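Inosine-uridine preferring nucleoside hydrolase (Gardnerella vaginalis 315-A, PDB 6BA1) belongs to the nucleoside hydrolase family, whose members share an alpha/beta fold built on a central sheet, and holds a calcium ion. Local coordinates at residues A72-F78 with Q176-A180; W169-I174 with P275-T280. All blocks are in the same frame, centred on the assembly; numbering follows the deposited sequence.

Interaction 1. Residues A72-F78 with Q176-A180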
loop_
_atom_site.group_PDB
_atom_site.type_symbol
_atom_site.label_atom_id
_atom_site.label_comp_id
_atom_site.label_asym_id
_atom_site.label_seq_id
_atom_site.Cartn_x
_atom_site.Cartn_y
_atom_site.Cartn_z
ATOM N N ALA A 72 20.923 -14.151 -9.471
ATOM C CA ALA A 72 20.041 -13.025 -9.789
ATOM C C ALA A 72 20.404 -12.286 -11.078
ATOM O O ALA A 72 21.568 -12.268 -11.486
ATOM C CB ALA A 72 19.997 -12.046 -8.629
ATOM N N SER A 73 19.380 -11.707 -11.715
ATOM C CA SER A 73 19.497 -10.745 -12.821
ATOM C C SER A 73 20.788 -9.914 -12.813
ATOM O O SER A 73 21.476 -9.833 -13.833
ATOM C CB SER A 73 18.280 -9.802 -12.787
ATOM O OG SER A 73 18.321 -8.781 -13.777
ATOM N N THR A 74 21.103 -9.318 -11.659
ATOM C CA THR A 74 22.227 -8.384 -11.512
ATOM C C THR A 74 23.316 -8.854 -10.524
ATOM O O THR A 74 24.047 -8.029 -9.973
ATOM C CB THR A 74 21.711 -6.993 -11.077
ATOM O OG1 THR A 74 21.026 -7.109 -9.832
ATOM C CG2 THR A 74 20.758 -6.415 -12.118
ATOM N N LYS A 75 23.430 -10.164 -10.312
ATOM C CA LYS A 75 24.488 -10.740 -9.466
ATOM C C LYS A 75 25.261 -11.823 -10.235
ATOM O O LYS A 75 24.761 -12.381 -11.212
ATOM C CB LYS A 75 23.898 -11.311 -8.170
ATOM C CG LYS A 75 23.279 -10.272 -7.252
ATOM C CD LYS A 75 22.980 -10.851 -5.881
ATOM C CE LYS A 75 21.958 -9.998 -5.142
ATOM N NZ LYS A 75 21.730 -10.493 -3.762
ATOM N N ASP A 76 26.474 -12.096 -9.794
ATOM C CA ASP A 76 27.358 -13.102 -10.407
ATOM C C ASP A 76 27.068 -14.500 -9.858
ATOM O O ASP A 76 27.072 -15.479 -10.613
ATOM C CB ASP A 76 28.843 -12.801 -10.171
ATOM C CG ASP A 76 29.296 -11.412 -10.571
ATOM O OD1 ASP A 76 28.440 -10.597 -11.058
ATOM O OD2 ASP A 76 30.406 -11.093 -10.229
ATOM N N SER A 77 26.832 -14.593 -8.541
ATOM C CA SER A 77 26.674 -15.855 -7.832
ATOM C C SER A 77 25.435 -15.864 -6.931
ATOM O O SER A 77 24.623 -14.932 -6.961
ATOM C CB SER A 77 27.932 -16.128 -6.993
ATOM O OG SER A 77 27.922 -15.410 -5.768
ATOM N N PHE A 78 25.287 -16.945 -6.161
ATOM C CA PHE A 78 24.264 -17.031 -5.125
ATOM C C PHE A 78 24.626 -18.095 -4.080
ATOM O O PHE A 78 24.987 -19.219 -4.433
ATOM C CB PHE A 78 22.897 -17.338 -5.731
ATOM C CG PHE A 78 21.870 -17.752 -4.710
ATOM C CD1 PHE A 78 21.555 -19.099 -4.517
ATOM C CD2 PHE A 78 21.244 -16.805 -3.906
ATOM C CE1 PHE A 78 20.628 -19.487 -3.568
ATOM C CE2 PHE A 78 20.313 -17.178 -2.956
ATOM C CZ PHE A 78 20.007 -18.527 -2.782
ATOM N N GLN A 176 15.496 -11.255 -3.282
ATOM C CA GLN A 176 16.564 -12.030 -3.927
ATOM C C GLN A 176 16.877 -11.513 -5.345
ATOM O O GLN A 176 18.031 -11.562 -5.783
ATOM C CB GLN A 176 16.210 -13.523 -3.990
ATOM C CG GLN A 176 17.358 -14.437 -3.555
ATOM C CD GLN A 176 17.336 -14.739 -2.086
ATOM O OE1 GLN A 176 16.318 -15.167 -1.525
ATOM N NE2 GLN A 176 18.482 -14.515 -1.427
ATOM N N ASP A 177 15.842 -11.050 -6.049
ATOM C CA ASP A 177 16.011 -10.361 -7.325
ATOM C C ASP A 177 14.912 -9.302 -7.512
ATOM O O ASP A 177 13.825 -9.601 -8.030
ATOM C CB ASP A 177 16.013 -11.355 -8.487
ATOM C CG ASP A 177 16.582 -10.758 -9.771
ATOM O OD1 ASP A 177 16.723 -9.513 -9.888
ATOM O OD2 ASP A 177 16.893 -11.558 -10.676
ATOM N N PRO A 178 15.189 -8.065 -7.060
ATOM C CA PRO A 178 14.270 -6.953 -7.242
ATOM C C PRO A 178 14.139 -6.504 -8.694
ATOM O O PRO A 178 13.036 -6.201 -9.148
ATOM C CB PRO A 178 14.904 -5.830 -6.413
ATOM C CG PRO A 178 15.818 -6.508 -5.460
ATOM C CD PRO A 178 16.346 -7.668 -6.236
ATOM N N ASP A 179 15.262 -6.462 -9.409
ATOM C CA ASP A 179 15.288 -5.905 -10.762
ATOM C C ASP A 179 14.425 -6.724 -11.705
ATOM O O ASP A 179 13.747 -6.175 -12.570
ATOM C CB ASP A 179 16.720 -5.819 -11.286
ATOM C CG ASP A 179 17.616 -4.998 -10.381
ATOM O OD1 ASP A 179 17.941 -5.494 -9.283
ATOM O OD2 ASP A 179 17.979 -3.865 -10.756
ATOM N N ALA A 180 14.454 -8.042 -11.512
ATOM C CA ALA A 180 13.599 -8.976 -12.242
ATOM C C ALA A 180 12.126 -8.735 -11.941
ATOM O O ALA A 180 11.302 -8.620 -12.852
ATOM C CB ALA A 180 13.975 -10.401 -11.894
#
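Ser-73 and Asp-177 join a loop to the start of a helix through one polar contact. The loop follows strand 64-67, and the helix is 178-187. Ser-73 N donates to Asp-177 OD2 at 2.7 Å, with an N-H...acceptor angle of 152°. The amide comes from above the carboxylate plane. Asp-177 is also the N-cap of the helix: its OD1 accepts from Ala-180 N at 3.2 Å. Its CG lies opposite the backbone N (chi1 -163°), which carries the carboxylate out between the loop and the first turn of the helix. Ala-72 to Lys-75 form a type I beta turn, and Ser-73 stands at its second position. Ala-72 CB rests on the backbone oxygen of Gln-176, 3.5 Å from O.

Thr-74 crosses Asp-179 at about a right angle, with OG1 3.5 Å from OD1. The stronger partner of that carboxylate is Arg-277, in a salt bridge. Farther along the loop is Phe-78. Gln-176 bends at chi2 and brings NE2 to the edge of that ring, 3.6 Å from Phe-78 CE2. The ring and amide planes are 81° apart. Tyr-39 packs against both residues.

Asp-177 OD2 also bonds to Thr-134 OG1. One carboxylate thus serves the loop, the helix start and Thr-134. These bonds limit its rotation and probably favour its ionised form.

Interaction 2. Residues W169-I174 with P275-T280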
loop_
_atom_site.group_PDB
_atom_site.type_symbol
_atom_site.label_atom_id
_atom_site.label_comp_id
_atom_site.label_asym_id
_atom_site.label_seq_id
_atom_site.Cartn_x
_atom_site.Cartn_y
_atom_site.Cartn_z
ATOM N N TRP A 169 10.746 -3.128 4.494
ATOM C CA TRP A 169 10.140 -2.752 3.207
ATOM C C TRP A 169 10.256 -3.765 2.051
ATOM O O TRP A 169 9.719 -3.499 0.981
ATOM C CB TRP A 169 10.704 -1.396 2.764
ATOM C CG TRP A 169 12.177 -1.391 2.512
ATOM C CD1 TRP A 169 12.792 -1.519 1.314
ATOM C CD2 TRP A 169 13.218 -1.240 3.484
ATOM N NE1 TRP A 169 14.155 -1.468 1.471
ATOM C CE2 TRP A 169 14.445 -1.294 2.795
ATOM C CE3 TRP A 169 13.233 -1.072 4.876
ATOM C CZ2 TRP A 169 15.681 -1.181 3.443
ATOM C CZ3 TRP A 169 14.463 -0.961 5.527
ATOM C CH2 TRP A 169 15.669 -1.018 4.806
ATOM N N THR A 170 10.921 -4.907 2.252
ATOM C CA THR A 170 11.075 -5.926 1.190
ATOM C C THR A 170 10.725 -7.329 1.674
ATOM O O THR A 170 10.943 -7.668 2.838
ATOM C CB THR A 170 12.519 -5.981 0.624
ATOM O OG1 THR A 170 13.385 -6.640 1.549
ATOM C CG2 THR A 170 13.076 -4.603 0.353
ATOM N N GLU A 171 10.208 -8.144 0.764
ATOM C CA GLU A 171 9.872 -9.538 1.037
ATOM C C GLU A 171 10.856 -10.473 0.314
ATOM O O GLU A 171 11.346 -10.148 -0.767
ATOM C CB GLU A 171 8.423 -9.807 0.623
ATOM C CG GLU A 171 7.931 -11.240 0.801
ATOM C CD GLU A 171 8.390 -12.198 -0.292
ATOM O OE1 GLU A 171 8.620 -11.744 -1.444
ATOM O OE2 GLU A 171 8.550 -13.410 0.000
ATOM N N ALA A 172 11.113 -11.642 0.913
ATOM C CA ALA A 172 12.139 -12.610 0.465
ATOM C C ALA A 172 12.279 -12.824 -1.054
ATOM O O ALA A 172 13.320 -12.501 -1.626
ATOM C CB ALA A 172 11.921 -13.943 1.163
ATOM N N ASN A 173 11.242 -13.383 -1.691
ATOM C CA ASN A 173 11.269 -13.679 -3.135
ATOM C C ASN A 173 11.579 -12.433 -4.011
ATOM O O ASN A 173 12.277 -12.537 -5.033
ATOM C CB ASN A 173 9.951 -14.353 -3.583
ATOM C CG ASN A 173 9.752 -15.750 -2.970
ATOM O OD1 ASN A 173 10.707 -16.530 -2.818
ATOM N ND2 ASN A 173 8.509 -16.073 -2.624
ATOM N N ILE A 174 11.098 -11.266 -3.593
ATOM C CA ILE A 174 11.412 -10.015 -4.280
ATOM C C ILE A 174 12.826 -9.555 -3.919
ATOM O O ILE A 174 13.562 -9.074 -4.774
ATOM C CB ILE A 174 10.397 -8.891 -3.932
ATOM C CG1 ILE A 174 8.966 -9.319 -4.291
ATOM C CG2 ILE A 174 10.755 -7.588 -4.658
ATOM C CD1 ILE A 174 8.652 -9.328 -5.770
ATOM N N PRO A 275 16.994 3.824 -1.106
ATOM C CA PRO A 275 17.180 3.022 0.111
ATOM C C PRO A 275 15.958 2.155 0.439
ATOM O O PRO A 275 15.990 1.399 1.411
ATOM C CB PRO A 275 17.416 4.074 1.191
ATOM C CG PRO A 275 16.639 5.245 0.727
ATOM C CD PRO A 275 16.688 5.228 -0.778
ATOM N N THR A 276 14.888 2.297 -0.349
ATOM C CA THR A 276 13.766 1.359 -0.363
ATOM C C THR A 276 13.887 0.267 -1.447
ATOM O O THR A 276 12.879 -0.317 -1.837
ATOM C CB THR A 276 12.444 2.109 -0.596
ATOM O OG1 THR A 276 12.538 2.864 -1.810
ATOM C CG2 THR A 276 12.150 3.040 0.552
ATOM N N ARG A 277 15.100 -0.014 -1.933
ATOM C CA ARG A 277 15.326 -1.050 -2.950
ATOM C C ARG A 277 14.712 -2.388 -2.526
ATOM O O ARG A 277 14.987 -2.872 -1.432
ATOM C CB ARG A 277 16.828 -1.213 -3.225
ATOM C CG ARG A 277 17.187 -2.306 -4.226
ATOM C CD ARG A 277 18.687 -2.448 -4.438
ATOM N NE ARG A 277 19.023 -3.765 -4.992
ATOM C CZ ARG A 277 18.834 -4.149 -6.258
ATOM N NH1 ARG A 277 19.185 -5.373 -6.635
ATOM N NH2 ARG A 277 18.313 -3.310 -7.167
ATOM N N GLY A 278 13.882 -2.958 -3.399
ATOM C CA GLY A 278 13.198 -4.236 -3.157
ATOM C C GLY A 278 11.764 -4.140 -2.651
ATOM O O GLY A 278 11.138 -5.168 -2.347
ATOM N N ARG A 279 11.249 -2.913 -2.563
ATOM C CA ARG A 279 9.890 -2.659 -2.093
ATOM C C ARG A 279 8.923 -2.758 -3.253
ATOM O O ARG A 279 9.200 -2.259 -4.339
ATOM C CB ARG A 279 9.809 -1.267 -1.431
ATOM C CG ARG A 279 8.421 -0.657 -1.253
ATOM C CD ARG A 279 8.406 0.358 -0.120
ATOM N NE ARG A 279 7.577 1.545 -0.357
ATOM C CZ ARG A 279 7.928 2.609 -1.078
ATOM N NH1 ARG A 279 9.094 2.686 -1.698
ATOM N NH2 ARG A 279 7.085 3.623 -1.200
ATOM N N THR A 280 7.795 -3.409 -3.009
ATOM C CA THR A 280 6.701 -3.469 -3.963
ATOM C C THR A 280 5.781 -2.290 -3.686
ATOM O O THR A 280 5.305 -2.121 -2.558
ATOM C CB THR A 280 5.909 -4.762 -3.781
ATOM O OG1 THR A 280 5.666 -4.967 -2.385
ATOM C CG2 THR A 280 6.699 -5.956 -4.310
#
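Trp-169 and Thr-170 lie against the turn Thr-276 to Arg-279, and the packing is tight round Gly-278, which is buried. Thr-170 CG2 sits over the turn's backbone, 3.1 Å from Arg-277 O and 3.3 Å from Gly-278 C. This methyl points away from its own carbonyl carbon, while OG1 takes the place between N and C (chi1 76°). Gly-278 has a positive phi (98°), as a type II turn has at its third position. From the helix, Ile-174 CG2 reaches Gly-278 O at 3.4 Å. Ile-174 CG1 lies 4.1 Å from Thr-280 CG2.

The turn is a type II beta turn, closed by Arg-279 N bonding to Thr-276 O at 3.2 Å. It belongs to the link between strands 268-270 and 280-282, which pair in a small antiparallel sheet. On the other segment, Glu-171 is the N-cap of helix 172-176. Its OE2 accepts from Asn-173 N, and OE1 takes a weak bond from Ile-174 N as well as one from Gly-158 N.

The outer end, at Pro-275, is more open. Pro-275 is exposed and Trp-169 partly so. The indole is well packed, but its NE1 gives only a weak bond to Arg-277 O, 3.3 Å long and bent to 135°. That oxygen lies at the ring edge, near its plane. Pro-275 meets the indole through its backbone, with O 3.3 Å from Trp-169 CZ2. Arg-279 runs past the tryptophan to a salt bridge with Asp-271. The second subunit comes in here: its Trp-169 packs on Pro-275, and its Pro-275 on Trp-169.

In the fold
The centres of interactions 1 and 2 are 13 Å apart, on the same side of the chain's centre. Along the chain their segments alternate: 72-78, 169-174, 176-180, then 275-280. The middle two belong to consecutive helices, 172-176 and 178-187, between strands 152-156 and 191-194 of the main sheet. Interaction 1 brings the loop after strand 64-67 to these helices, and interaction 2 brings the turn before strand 280-282. The contacts meet in the salt bridge of Asp-179 OD1 with Arg-277 NH1, 2.9 Å long. Pro-178 also packs on Gly-278. Parts far apart in sequence thus meet. Gln-176 and Glu-171 side chains lie about 8 and 7 Å from the calcium ion; only interaction 2 reaches the second subunit.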